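PDB 3Q2K: oxidoreductase, which probably catalyses the NAD-dependent oxidation of the 3'-hydroxyl of UDP-N-acetylglucosaminuronic acid, a step toward 2,3-diacetamido-2,3-dideoxy-D-mannuronic acid. Local coordinates for residues Ala95-Thr100 with His118-Lys123; Gly34-Gly39 with Ser82-Met87; His105-Ile110 with Gly132-Lys137. All blocks are in the same frame, centred on the assembly; numbering follows the deposited sequence.

Interaction 1 (Ala95-Thr100 with His118-Lys123). With NAI (1,4-dihydronicotinamide adenine dinucleotide), chain U.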
loop_
_atom_site.group_PDB
_atom_site.type_symbol
_atom_site.label_atom_id
_atom_site.label_comp_id
_atom_site.label_asym_id
_atom_site.label_seq_id
_atom_site.Cartn_x
_atom_site.Cartn_y
_atom_site.Cartn_z
ATOM N N ALA C 95 31.032 -1.999 -38.001
ATOM C CA ALA C 95 30.257 -2.422 -36.841
ATOM C C ALA C 95 31.174 -2.794 -35.680
ATOM O O ALA C 95 32.155 -3.518 -35.838
ATOM C CB ALA C 95 29.390 -3.614 -37.215
ATOM N N LEU C 96 30.848 -2.324 -34.485
ATOM C CA LEU C 96 31.617 -2.731 -33.321
ATOM C C LEU C 96 30.907 -3.736 -32.424
ATOM O O LEU C 96 29.727 -3.610 -32.089
ATOM C CB LEU C 96 32.025 -1.476 -32.556
ATOM C CG LEU C 96 33.096 -0.905 -33.482
ATOM C CD1 LEU C 96 33.118 0.604 -33.378
ATOM C CD2 LEU C 96 34.410 -1.500 -33.014
ATOM N N VAL C 97 31.657 -4.761 -32.039
ATOM C CA VAL C 97 31.099 -5.807 -31.198
ATOM C C VAL C 97 31.453 -5.506 -29.749
ATOM O O VAL C 97 32.619 -5.259 -29.433
ATOM C CB VAL C 97 31.651 -7.189 -31.573
ATOM C CG1 VAL C 97 31.221 -8.164 -30.492
ATOM C CG2 VAL C 97 31.133 -7.621 -32.939
ATOM N N LEU C 98 30.449 -5.508 -28.877
ATOM C CA LEU C 98 30.685 -5.087 -27.495
ATOM C C LEU C 98 30.714 -6.299 -26.563
ATOM O O LEU C 98 29.709 -6.985 -26.349
ATOM C CB LEU C 98 29.713 -3.983 -27.065
ATOM C CG LEU C 98 29.524 -2.778 -27.993
ATOM C CD1 LEU C 98 28.395 -1.831 -27.546
ATOM C CD2 LEU C 98 30.840 -2.024 -28.062
ATOM N N ALA C 99 31.917 -6.593 -26.078
ATOM C CA ALA C 99 32.206 -7.871 -25.432
ATOM C C ALA C 99 32.767 -7.532 -24.064
ATOM O O ALA C 99 33.519 -8.297 -23.470
ATOM C CB ALA C 99 33.192 -8.686 -26.231
ATOM N N THR C 100 32.422 -6.330 -23.613
ATOM C CA THR C 100 32.884 -5.822 -22.332
ATOM C C THR C 100 31.930 -6.190 -21.189
ATOM O O THR C 100 30.889 -6.812 -21.411
ATOM C CB THR C 100 33.008 -4.293 -22.436
ATOM O OG1 THR C 100 31.849 -3.785 -23.116
ATOM C CG2 THR C 100 34.278 -3.945 -23.214
ATOM N N HIS C 118 27.552 0.642 -36.828
ATOM C CA HIS C 118 26.611 -0.300 -36.236
ATOM C C HIS C 118 27.161 -0.886 -34.938
ATOM O O HIS C 118 28.375 -0.838 -34.728
ATOM C CB HIS C 118 26.333 -1.397 -37.262
ATOM C CG HIS C 118 25.914 -0.827 -38.578
ATOM N ND1 HIS C 118 24.728 -0.140 -38.726
ATOM C CD2 HIS C 118 26.554 -0.757 -39.769
ATOM C CE1 HIS C 118 24.640 0.308 -39.966
ATOM N NE2 HIS C 118 25.723 -0.072 -40.622
ATOM N N VAL C 119 26.283 -1.399 -34.076
ATOM C CA VAL C 119 26.687 -1.947 -32.783
ATOM C C VAL C 119 26.106 -3.344 -32.647
ATOM O O VAL C 119 24.920 -3.545 -32.913
ATOM C CB VAL C 119 26.079 -1.170 -31.608
ATOM C CG1 VAL C 119 26.332 -1.904 -30.287
ATOM C CG2 VAL C 119 26.554 0.274 -31.632
ATOM N N VAL C 120 26.969 -4.295 -32.306
ATOM C CA VAL C 120 26.500 -5.610 -31.881
ATOM C C VAL C 120 26.801 -5.695 -30.391
ATOM O O VAL C 120 27.963 -5.847 -30.019
ATOM C CB VAL C 120 27.156 -6.779 -32.639
ATOM C CG1 VAL C 120 26.590 -8.107 -32.167
ATOM C CG2 VAL C 120 26.929 -6.653 -34.136
ATOM N N SER C 121 25.794 -5.530 -29.536
ATOM C CA SER C 121 26.059 -5.573 -28.097
ATOM C C SER C 121 25.878 -6.979 -27.540
ATOM O O SER C 121 24.899 -7.644 -27.895
ATOM C CB SER C 121 25.105 -4.646 -27.339
ATOM O OG SER C 121 25.439 -4.628 -25.964
ATOM N N GLU C 122 26.800 -7.436 -26.697
ATOM C CA GLU C 122 26.561 -8.703 -26.006
ATOM C C GLU C 122 25.407 -8.601 -25.019
ATOM O O GLU C 122 25.047 -7.491 -24.612
ATOM C CB GLU C 122 27.793 -9.181 -25.233
ATOM C CG GLU C 122 28.605 -10.181 -26.020
ATOM C CD GLU C 122 27.890 -11.516 -26.140
ATOM O OE1 GLU C 122 28.411 -12.444 -26.798
ATOM O OE2 GLU C 122 26.791 -11.639 -25.559
ATOM N N LYS C 123 24.827 -9.736 -24.645
ATOM C CA LYS C 123 23.773 -9.721 -23.634
ATOM C C LYS C 123 24.382 -9.468 -22.259
ATOM O O LYS C 123 25.561 -9.737 -22.043
ATOM C CB LYS C 123 22.861 -10.952 -23.695
ATOM C CG LYS C 123 23.534 -12.313 -23.565
ATOM C CD LYS C 123 24.571 -12.321 -22.450
ATOM C CE LYS C 123 24.119 -12.912 -21.119
ATOM N NZ LYS C 123 25.323 -13.037 -20.236
HETATM P PA NAI U . 35.528 -10.662 -19.280
HETATM O O1A NAI U . 36.096 -10.144 -18.018
HETATM O O2A NAI U . 36.256 -12.067 -19.589
HETATM O O5B NAI U . 36.025 -9.925 -20.626
HETATM C C5B NAI U . 36.276 -8.566 -20.289
HETATM C C4B NAI U . 37.155 -7.804 -21.272
HETATM O O4B NAI U . 36.667 -6.464 -21.424
HETATM C C3B NAI U . 38.469 -7.804 -20.467
HETATM O O3B NAI U . 39.514 -8.216 -21.351
HETATM C C2B NAI U . 38.482 -6.334 -19.964
HETATM O O2B NAI U . 39.802 -5.798 -19.841
HETATM C C1B NAI U . 37.841 -5.669 -21.203
HETATM N N9A NAI U . 37.475 -4.311 -20.841
HETATM C C8A NAI U . 37.125 -3.829 -19.618
HETATM N N7A NAI U . 36.856 -2.561 -19.754
HETATM C C5A NAI U . 37.019 -2.139 -21.028
HETATM C C6A NAI U . 36.871 -0.930 -21.735
HETATM N N6A NAI U . 36.446 0.233 -21.119
HETATM N N1A NAI U . 37.118 -0.953 -23.042
HETATM C C2A NAI U . 37.474 -2.058 -23.675
HETATM N N3A NAI U . 37.626 -3.206 -23.050
HETATM C C4A NAI U . 37.392 -3.289 -21.747
HETATM O O3 NAI U . 34.026 -11.186 -19.079
HETATM P PN NAI U . 33.278 -11.750 -20.383
HETATM O O1N NAI U . 32.798 -13.121 -19.871
HETATM O O2N NAI U . 34.027 -12.059 -21.696
HETATM O O5D NAI U . 31.949 -10.841 -20.528
HETATM C C5D NAI U . 31.548 -10.890 -21.891
HETATM C C4D NAI U . 30.376 -9.932 -22.138
HETATM O O4D NAI U . 29.610 -10.800 -23.000
HETATM C C3D NAI U . 29.503 -9.692 -20.889
HETATM O O3D NAI U . 28.360 -8.885 -21.144
HETATM C C2D NAI U . 28.947 -11.117 -20.693
HETATM O O2D NAI U . 27.660 -10.981 -20.099
HETATM C C1D NAI U . 28.648 -11.474 -22.169
HETATM N N1N NAI U . 28.757 -12.902 -22.454
HETATM C C2N NAI U . 27.849 -13.424 -23.250
HETATM C C3N NAI U . 27.933 -14.780 -23.542
HETATM C C7N NAI U . 26.917 -15.390 -24.416
HETATM O O7N NAI U . 26.722 -16.587 -24.357
HETATM N N7N NAI U . 26.210 -14.583 -25.233
HETATM C C4N NAI U . 28.949 -15.548 -22.975
HETATM C C5N NAI U . 29.851 -14.925 -22.134
HETATM C C6N NAI U . 29.743 -13.570 -21.892
#
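Leu96 and Leu98 pair in parallel with the strand of Val119 and Val120. They join the two strands of a beta-alpha-beta crossover in the Rossmann fold. Leu96 N bonds to His118 O at 2.9 Å, and the ladder continues with Val120 N to Leu96 O and Leu98 N to Val120 O. Glu122 N closes it on Leu98 O at 3.0 Å.

Packing is tightest on the face that carries Leu98 and Val119. Leu98 CD1 presses on Val119 CG1 at 3.4 Å, closer than usual for two methyls. Val119 puts CG1 there by holding it opposite its backbone N (chi1 171°). Val112 of helix 105-114 packs on Leu96 and Val119 here. Across the strands, the face with Val97 and Val120 is packed less tightly: the two valines lie side by side, with Val97 CG2 4.1 Å from Val120 CB. At the start of the strand His118 is partly exposed, and its ND1 bonds to the backbone N of Arg145.

Beyond the strand ends the chains turn to NADH. Glu122 OE1 is held by His45 and His321. Lys123 NZ bonds to the nucleotide-sugar and to NADH O2D. Glu122 OE2 takes two donors. Lys123 N lies 2.9 Å from Glu122 OE2. The nicotinamide amide atom N7N of NADH lies 3.0 Å from Glu122 OE2, along a nearly straight bond (171°).

Interaction 2 (Gly34-Gly39 with Ser82-Met87). With NAI (1,4-dihydronicotinamide adenine dinucleotide), chain U.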
loop_
_atom_site.group_PDB
_atom_site.type_symbol
_atom_site.label_atom_id
_atom_site.label_comp_id
_atom_site.label_asym_id
_atom_site.label_seq_id
_atom_site.Cartn_x
_atom_site.Cartn_y
_atom_site.Cartn_z
ATOM N N GLY C 34 34.704 -4.687 -35.693
ATOM C CA GLY C 34 35.658 -4.372 -34.637
ATOM C C GLY C 34 35.170 -5.021 -33.359
ATOM O O GLY C 34 33.970 -5.012 -33.087
ATOM N N LEU C 35 36.098 -5.596 -32.602
ATOM C CA LEU C 35 35.777 -6.215 -31.322
ATOM C C LEU C 35 36.294 -5.382 -30.153
ATOM O O LEU C 35 37.465 -4.999 -30.109
ATOM C CB LEU C 35 36.352 -7.631 -31.274
ATOM C CG LEU C 35 36.134 -8.392 -29.964
ATOM C CD1 LEU C 35 34.653 -8.602 -29.750
ATOM C CD2 LEU C 35 36.821 -9.754 -29.999
ATOM N N VAL C 36 35.397 -5.069 -29.223
ATOM C CA VAL C 36 35.734 -4.282 -28.036
ATOM C C VAL C 36 35.600 -5.175 -26.802
ATOM O O VAL C 36 34.500 -5.597 -26.438
ATOM C CB VAL C 36 34.763 -3.103 -27.899
ATOM C CG1 VAL C 36 35.139 -2.195 -26.731
ATOM C CG2 VAL C 36 34.689 -2.356 -29.224
ATOM N N GLY C 37 36.730 -5.461 -26.164
ATOM C CA GLY C 37 36.811 -6.405 -25.055
ATOM C C GLY C 37 37.381 -7.752 -25.465
ATOM O O GLY C 37 36.734 -8.513 -26.189
ATOM N N CYS C 38 38.585 -8.067 -24.995
ATOM C CA CYS C 38 39.231 -9.310 -25.406
ATOM C C CYS C 38 39.346 -10.280 -24.245
ATOM O O CYS C 38 40.427 -10.785 -23.951
ATOM C CB CYS C 38 40.630 -9.053 -25.965
ATOM S SG CYS C 38 40.551 -7.875 -27.331
ATOM N N GLY C 39 38.225 -10.511 -23.572
ATOM C CA GLY C 39 38.246 -11.336 -22.376
ATOM C C GLY C 39 37.727 -12.686 -22.820
ATOM O O GLY C 39 37.853 -13.048 -23.986
ATOM N N SER C 82 43.983 0.567 -27.623
ATOM C CA SER C 82 43.911 0.348 -26.195
ATOM C C SER C 82 42.783 1.190 -25.623
ATOM O O SER C 82 42.482 1.062 -24.438
ATOM C CB SER C 82 45.247 0.645 -25.513
ATOM O OG SER C 82 45.539 2.029 -25.604
ATOM N N SER C 83 42.123 2.019 -26.422
ATOM C CA SER C 83 40.880 2.594 -25.917
ATOM C C SER C 83 39.821 2.675 -27.007
ATOM O O SER C 83 40.142 2.652 -28.193
ATOM C CB SER C 83 41.081 3.986 -25.320
ATOM O OG SER C 83 40.730 4.930 -26.318
ATOM N N LEU C 84 38.559 2.794 -26.615
ATOM C CA LEU C 84 37.545 2.791 -27.654
ATOM C C LEU C 84 37.614 4.117 -28.395
ATOM O O LEU C 84 37.379 4.119 -29.602
ATOM C CB LEU C 84 36.139 2.519 -27.113
ATOM C CG LEU C 84 34.987 2.677 -28.109
ATOM C CD1 LEU C 84 35.128 1.603 -29.162
ATOM C CD2 LEU C 84 33.655 2.465 -27.414
ATOM N N SER C 85 37.888 5.229 -27.718
ATOM C CA SER C 85 37.962 6.490 -28.458
ATOM C C SER C 85 38.955 6.432 -29.609
ATOM O O SER C 85 38.672 6.878 -30.722
ATOM C CB SER C 85 38.290 7.699 -27.581
ATOM O OG SER C 85 38.646 7.239 -26.290
ATOM N N ASP C 86 40.108 5.840 -29.319
ATOM C CA ASP C 86 41.164 5.762 -30.321
ATOM C C ASP C 86 40.690 4.903 -31.484
ATOM O O ASP C 86 40.844 5.265 -32.655
ATOM C CB ASP C 86 42.448 5.169 -29.740
ATOM C CG ASP C 86 42.947 5.951 -28.542
ATOM O OD1 ASP C 86 42.474 7.095 -28.379
ATOM O OD2 ASP C 86 43.779 5.426 -27.770
ATOM N N MET C 87 40.083 3.775 -31.131
ATOM C CA MET C 87 39.717 2.795 -32.141
ATOM C C MET C 87 38.699 3.442 -33.071
ATOM O O MET C 87 38.654 3.194 -34.273
ATOM C CB MET C 87 39.119 1.555 -31.484
ATOM C CG MET C 87 38.414 0.665 -32.489
ATOM S SD MET C 87 38.016 -0.844 -31.591
ATOM C CE MET C 87 37.786 -2.066 -32.885
HETATM P PA NAI U . 35.528 -10.662 -19.280
HETATM O O1A NAI U . 36.096 -10.144 -18.018
HETATM O O2A NAI U . 36.256 -12.067 -19.589
HETATM O O5B NAI U . 36.025 -9.925 -20.626
HETATM C C5B NAI U . 36.276 -8.566 -20.289
HETATM C C4B NAI U . 37.155 -7.804 -21.272
HETATM O O4B NAI U . 36.667 -6.464 -21.424
HETATM C C3B NAI U . 38.469 -7.804 -20.467
HETATM O O3B NAI U . 39.514 -8.216 -21.351
HETATM C C2B NAI U . 38.482 -6.334 -19.964
HETATM O O2B NAI U . 39.802 -5.798 -19.841
HETATM C C1B NAI U . 37.841 -5.669 -21.203
HETATM N N9A NAI U . 37.475 -4.311 -20.841
HETATM C C8A NAI U . 37.125 -3.829 -19.618
HETATM N N7A NAI U . 36.856 -2.561 -19.754
HETATM C C5A NAI U . 37.019 -2.139 -21.028
HETATM C C6A NAI U . 36.871 -0.930 -21.735
HETATM N N6A NAI U . 36.446 0.233 -21.119
HETATM N N1A NAI U . 37.118 -0.953 -23.042
HETATM C C2A NAI U . 37.474 -2.058 -23.675
HETATM N N3A NAI U . 37.626 -3.206 -23.050
HETATM C C4A NAI U . 37.392 -3.289 -21.747
HETATM O O3 NAI U . 34.026 -11.186 -19.079
HETATM P PN NAI U . 33.278 -11.750 -20.383
HETATM O O1N NAI U . 32.798 -13.121 -19.871
HETATM O O2N NAI U . 34.027 -12.059 -21.696
HETATM O O5D NAI U . 31.949 -10.841 -20.528
HETATM C C5D NAI U . 31.548 -10.890 -21.891
HETATM C C4D NAI U . 30.376 -9.932 -22.138
HETATM O O4D NAI U . 29.610 -10.800 -23.000
HETATM C C3D NAI U . 29.503 -9.692 -20.889
HETATM O O3D NAI U . 28.360 -8.885 -21.144
HETATM C C2D NAI U . 28.947 -11.117 -20.693
HETATM O O2D NAI U . 27.660 -10.981 -20.099
HETATM C C1D NAI U . 28.648 -11.474 -22.169
HETATM N N1N NAI U . 28.757 -12.902 -22.454
HETATM C C2N NAI U . 27.849 -13.424 -23.250
HETATM C C3N NAI U . 27.933 -14.780 -23.542
HETATM C C7N NAI U . 26.917 -15.390 -24.416
HETATM O O7N NAI U . 26.722 -16.587 -24.357
HETATM N N7N NAI U . 26.210 -14.583 -25.233
HETATM C C4N NAI U . 28.949 -15.548 -22.975
HETATM C C5N NAI U . 29.851 -14.925 -22.134
HETATM C C6N NAI U . 29.743 -13.570 -21.892
#
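Ser83 OG caps the N-terminus of the helix whose Leu84 and Met87 pack on Val36 and Gly34, and two groups grip it. Asp86 N donates to it at 3.2 Å in a nearly straight bond (170°). Ser85 OG lies 3.1 Å from Ser83 OG and shares a hydrogen bond with it. Ser83 is thus the N-cap, and its backbone O also takes the bond from Met87 N.

The contact itself is apolar and small. Met87 makes the closest approach. Its chain is extended throughout, with CG opposite the backbone N (chi1 166°), and this carries CE to 3.6 Å from Gly34 CA. Gly34 has no side chain, and the methyl packs directly on its backbone. The end of Leu84 comes nearer to the strand than its base. Its CD1 meets Val36 CG2 at 4.0 Å, the two side chains crossing at about a right angle. Leu96 of the neighbouring strand packs against both Val36 and Met87.

The two branches of Val36 do different work. CG2 faces the helix, while CG1 lies 3.8 Å from adenine C2A of NADH. After Val36 the chain runs on as Gly37-Cys38-Gly39 along the cofactor. Gly39 CA comes within 3.2 Å of NADH O5B. Cys38 N bonds to Asp63 OD2, which also binds NADH. A first strand ending in a glycine-rich turn under the adenosine and its phosphate is characteristic of the Rossmann dinucleotide-binding fold.

Interaction 3 (His105-Ile110 with Gly132-Lys137). With NAI (1,4-dihydronicotinamide adenine dinucleotide), chain U.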
loop_
_atom_site.group_PDB
_atom_site.type_symbol
_atom_site.label_atom_id
_atom_site.label_comp_id
_atom_site.label_asym_id
_atom_site.label_seq_id
_atom_site.Cartn_x
_atom_site.Cartn_y
_atom_site.Cartn_z
ATOM N N HIS C 105 28.142 -1.529 -21.925
ATOM C CA HIS C 105 27.593 -1.639 -23.271
ATOM C C HIS C 105 26.815 -0.386 -23.657
ATOM O O HIS C 105 26.973 0.140 -24.762
ATOM C CB HIS C 105 26.652 -2.833 -23.408
ATOM C CG HIS C 105 27.324 -4.141 -23.146
ATOM N ND1 HIS C 105 26.633 -5.331 -23.098
ATOM C CD2 HIS C 105 28.620 -4.444 -22.894
ATOM C CE1 HIS C 105 27.478 -6.318 -22.855
ATOM N NE2 HIS C 105 28.691 -5.807 -22.732
ATOM N N PRO C 106 25.965 0.106 -22.747
ATOM C CA PRO C 106 25.143 1.260 -23.117
ATOM C C PRO C 106 26.015 2.439 -23.565
ATOM O O PRO C 106 25.787 3.138 -24.559
ATOM C CB PRO C 106 24.458 1.635 -21.799
ATOM C CG PRO C 106 24.492 0.392 -20.961
ATOM C CD PRO C 106 25.694 -0.389 -21.388
ATOM N N TRP C 107 27.010 2.709 -22.734
ATOM C CA TRP C 107 27.828 3.893 -22.939
ATOM C C TRP C 107 28.727 3.657 -24.144
ATOM O O TRP C 107 28.882 4.542 -24.979
ATOM C CB TRP C 107 28.611 4.194 -21.662
ATOM C CG TRP C 107 27.668 4.343 -20.508
ATOM C CD1 TRP C 107 27.472 3.466 -19.481
ATOM C CD2 TRP C 107 26.748 5.424 -20.298
ATOM N NE1 TRP C 107 26.503 3.951 -18.632
ATOM C CE2 TRP C 107 26.042 5.151 -19.110
ATOM C CE3 TRP C 107 26.468 6.609 -20.988
ATOM C CZ2 TRP C 107 25.092 6.037 -18.593
ATOM C CZ3 TRP C 107 25.519 7.481 -20.482
ATOM C CH2 TRP C 107 24.838 7.189 -19.295
ATOM N N GLN C 108 29.264 2.452 -24.289
ATOM C CA GLN C 108 30.048 2.162 -25.479
ATOM C C GLN C 108 29.131 2.237 -26.699
ATOM O O GLN C 108 29.515 2.781 -27.736
ATOM C CB GLN C 108 30.765 0.813 -25.336
ATOM C CG GLN C 108 31.888 0.952 -24.327
ATOM C CD GLN C 108 32.662 -0.329 -24.124
ATOM O OE1 GLN C 108 33.823 -0.303 -23.727
ATOM N NE2 GLN C 108 32.015 -1.458 -24.362
ATOM N N ALA C 109 27.906 1.731 -26.595
ATOM C CA ALA C 109 27.083 1.715 -27.799
ATOM C C ALA C 109 26.752 3.144 -28.210
ATOM O O ALA C 109 26.604 3.409 -29.397
ATOM C CB ALA C 109 25.817 0.929 -27.630
ATOM N N ILE C 110 26.608 4.052 -27.253
ATOM C CA ILE C 110 26.238 5.429 -27.573
ATOM C C ILE C 110 27.417 6.140 -28.256
ATOM O O ILE C 110 27.245 6.745 -29.313
ATOM C CB ILE C 110 25.748 6.139 -26.295
ATOM C CG1 ILE C 110 24.436 5.536 -25.776
ATOM C CG2 ILE C 110 25.694 7.664 -26.412
ATOM C CD1 ILE C 110 23.875 6.416 -24.685
ATOM N N GLY C 132 19.529 1.279 -21.014
ATOM C CA GLY C 132 19.125 0.531 -22.200
ATOM C C GLY C 132 18.216 1.342 -23.117
ATOM O O GLY C 132 18.383 1.279 -24.336
ATOM N N LYS C 133 17.250 2.089 -22.581
ATOM C CA LYS C 133 16.515 3.054 -23.400
ATOM C C LYS C 133 17.394 4.077 -24.128
ATOM O O LYS C 133 17.177 4.387 -25.302
ATOM C CB LYS C 133 15.400 3.756 -22.621
ATOM C CG LYS C 133 14.206 2.846 -22.310
ATOM C CD LYS C 133 12.998 3.584 -21.738
ATOM C CE LYS C 133 13.445 4.290 -20.470
ATOM N NZ LYS C 133 12.365 4.716 -19.541
ATOM N N ARG C 134 18.383 4.629 -23.436
ATOM C CA ARG C 134 19.267 5.627 -24.025
ATOM C C ARG C 134 20.112 5.016 -25.139
ATOM O O ARG C 134 20.279 5.661 -26.175
ATOM C CB ARG C 134 20.187 6.192 -22.949
ATOM C CG ARG C 134 20.057 7.681 -22.721
ATOM C CD ARG C 134 21.263 8.092 -21.896
ATOM N NE ARG C 134 21.392 7.283 -20.686
ATOM C CZ ARG C 134 20.608 7.346 -19.610
ATOM N NH1 ARG C 134 20.830 6.548 -18.572
ATOM N NH2 ARG C 134 19.586 8.189 -19.544
ATOM N N MET C 135 20.616 3.797 -24.960
ATOM C CA MET C 135 21.326 3.088 -26.035
ATOM C C MET C 135 20.425 3.078 -27.265
ATOM O O MET C 135 20.839 3.542 -28.327
ATOM C CB MET C 135 21.553 1.599 -25.733
ATOM C CG MET C 135 22.446 1.234 -24.571
ATOM S SD MET C 135 22.241 -0.552 -24.489
ATOM C CE MET C 135 23.201 -1.062 -25.914
ATOM N N VAL C 136 19.237 2.488 -27.159
ATOM C CA VAL C 136 18.282 2.472 -28.271
ATOM C C VAL C 136 17.963 3.823 -28.914
ATOM O O VAL C 136 17.939 4.019 -30.135
ATOM C CB VAL C 136 16.952 1.828 -27.855
ATOM C CG1 VAL C 136 15.986 1.730 -29.028
ATOM C CG2 VAL C 136 17.267 0.463 -27.283
ATOM N N LYS C 137 17.677 4.821 -28.092
ATOM C CA LYS C 137 17.411 6.087 -28.754
ATOM C C LYS C 137 18.624 6.522 -29.576
ATOM O O LYS C 137 18.496 6.981 -30.710
ATOM C CB LYS C 137 16.923 7.165 -27.780
ATOM C CG LYS C 137 17.991 7.746 -26.872
ATOM C CD LYS C 137 17.363 8.666 -25.837
ATOM C CE LYS C 137 18.415 9.424 -25.042
ATOM N NZ LYS C 137 17.796 10.387 -24.089
HETATM P PA NAI U . 35.528 -10.662 -19.280
HETATM O O1A NAI U . 36.096 -10.144 -18.018
HETATM O O2A NAI U . 36.256 -12.067 -19.589
HETATM O O5B NAI U . 36.025 -9.925 -20.626
HETATM C C5B NAI U . 36.276 -8.566 -20.289
HETATM C C4B NAI U . 37.155 -7.804 -21.272
HETATM O O4B NAI U . 36.667 -6.464 -21.424
HETATM C C3B NAI U . 38.469 -7.804 -20.467
HETATM O O3B NAI U . 39.514 -8.216 -21.351
HETATM C C2B NAI U . 38.482 -6.334 -19.964
HETATM O O2B NAI U . 39.802 -5.798 -19.841
HETATM C C1B NAI U . 37.841 -5.669 -21.203
HETATM N N9A NAI U . 37.475 -4.311 -20.841
HETATM C C8A NAI U . 37.125 -3.829 -19.618
HETATM N N7A NAI U . 36.856 -2.561 -19.754
HETATM C C5A NAI U . 37.019 -2.139 -21.028
HETATM C C6A NAI U . 36.871 -0.930 -21.735
HETATM N N6A NAI U . 36.446 0.233 -21.119
HETATM N N1A NAI U . 37.118 -0.953 -23.042
HETATM C C2A NAI U . 37.474 -2.058 -23.675
HETATM N N3A NAI U . 37.626 -3.206 -23.050
HETATM C C4A NAI U . 37.392 -3.289 -21.747
HETATM O O3 NAI U . 34.026 -11.186 -19.079
HETATM P PN NAI U . 33.278 -11.750 -20.383
HETATM O O1N NAI U . 32.798 -13.121 -19.871
HETATM O O2N NAI U . 34.027 -12.059 -21.696
HETATM O O5D NAI U . 31.949 -10.841 -20.528
HETATM C C5D NAI U . 31.548 -10.890 -21.891
HETATM C C4D NAI U . 30.376 -9.932 -22.138
HETATM O O4D NAI U . 29.610 -10.800 -23.000
HETATM C C3D NAI U . 29.503 -9.692 -20.889
HETATM O O3D NAI U . 28.360 -8.885 -21.144
HETATM C C2D NAI U . 28.947 -11.117 -20.693
HETATM O O2D NAI U . 27.660 -10.981 -20.099
HETATM C C1D NAI U . 28.648 -11.474 -22.169
HETATM N N1N NAI U . 28.757 -12.902 -22.454
HETATM C C2N NAI U . 27.849 -13.424 -23.250
HETATM C C3N NAI U . 27.933 -14.780 -23.542
HETATM C C7N NAI U . 26.917 -15.390 -24.416
HETATM O O7N NAI U . 26.722 -16.587 -24.357
HETATM N N7N NAI U . 26.210 -14.583 -25.233
HETATM C C4N NAI U . 28.949 -15.548 -22.975
HETATM C C5N NAI U . 29.851 -14.925 -22.134
HETATM C C6N NAI U . 29.743 -13.570 -21.892
#
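Trp107 and Arg134 meet with their flat groups almost parallel, 16° apart, the two side chains crossing at a slant. Arg134 NE sits 3.7 Å from Trp107 CH2. This contact buries the NE atom, and the model gives it no hydrogen-bonding partner. At another nitrogen of the group, NH1 forms a salt bridge with Asp131. The chain of Arg134 is bent at chi3, which helps turn the guanidinium toward the indole. Trp107 also carries the contact outward, since Lys137 of a second subunit makes a cation-pi interaction with its ring. Pro106 CB lies over one face of the indole, toward the rim.

The rest of the contact is apolar. Met135 lies along the neighbouring helix, over Pro106 and Ala109. Its closest approach to Pro106 is doubtful in the model. The turn at its chi3 (74°) swings CE to 3.7 Å from Ala109 CB. Ile110 fills the next turn. Its CD1 lies 4.1 Å from Arg134 CB, and its CG1 is 4.0 Å from Met135 CA.

At the start of the first helix, His105 turns away from Met135 toward the cofactor. NADH O3D lies near the plane of its ring, at the edge, 3.2 Å from CE1. His105 NE2 bonds to Thr100 O.

The segments 105-110 and 132-137 run nearly parallel, their axes 8.8 Å apart at closest approach and 16° apart in direction. Ala109 rests on Val119 of strand 118-121, which lies between the helices in the chain. On the other side of the second helix, Val136 packs against Arg343 and Leu346 of helix 342-361.

Overall arrangement
All three contacts lie in the NAD-binding Rossmann domain and all touch NADH. Interaction 2 closes in the chain before interaction 1 opens. Interactions 1 and 3 interleave: strand 95-98, helix 105-114, strand 118-121 and helix 129-142 alternate between them. Interactions 1 and 2 share the parallel sheet, where strands 31-36 and 95-98 are neighbours; their centres are about 10 Å apart. Interaction 3 pairs helices, about 11 Å from the centre of interaction 1 and about 16 Å from that of interaction 2. Gln108 touches both Val36 and Leu84. Together the three contacts place the strand ends and the start of helix 105-114 along the cofactor, from adenine to nicotinamide.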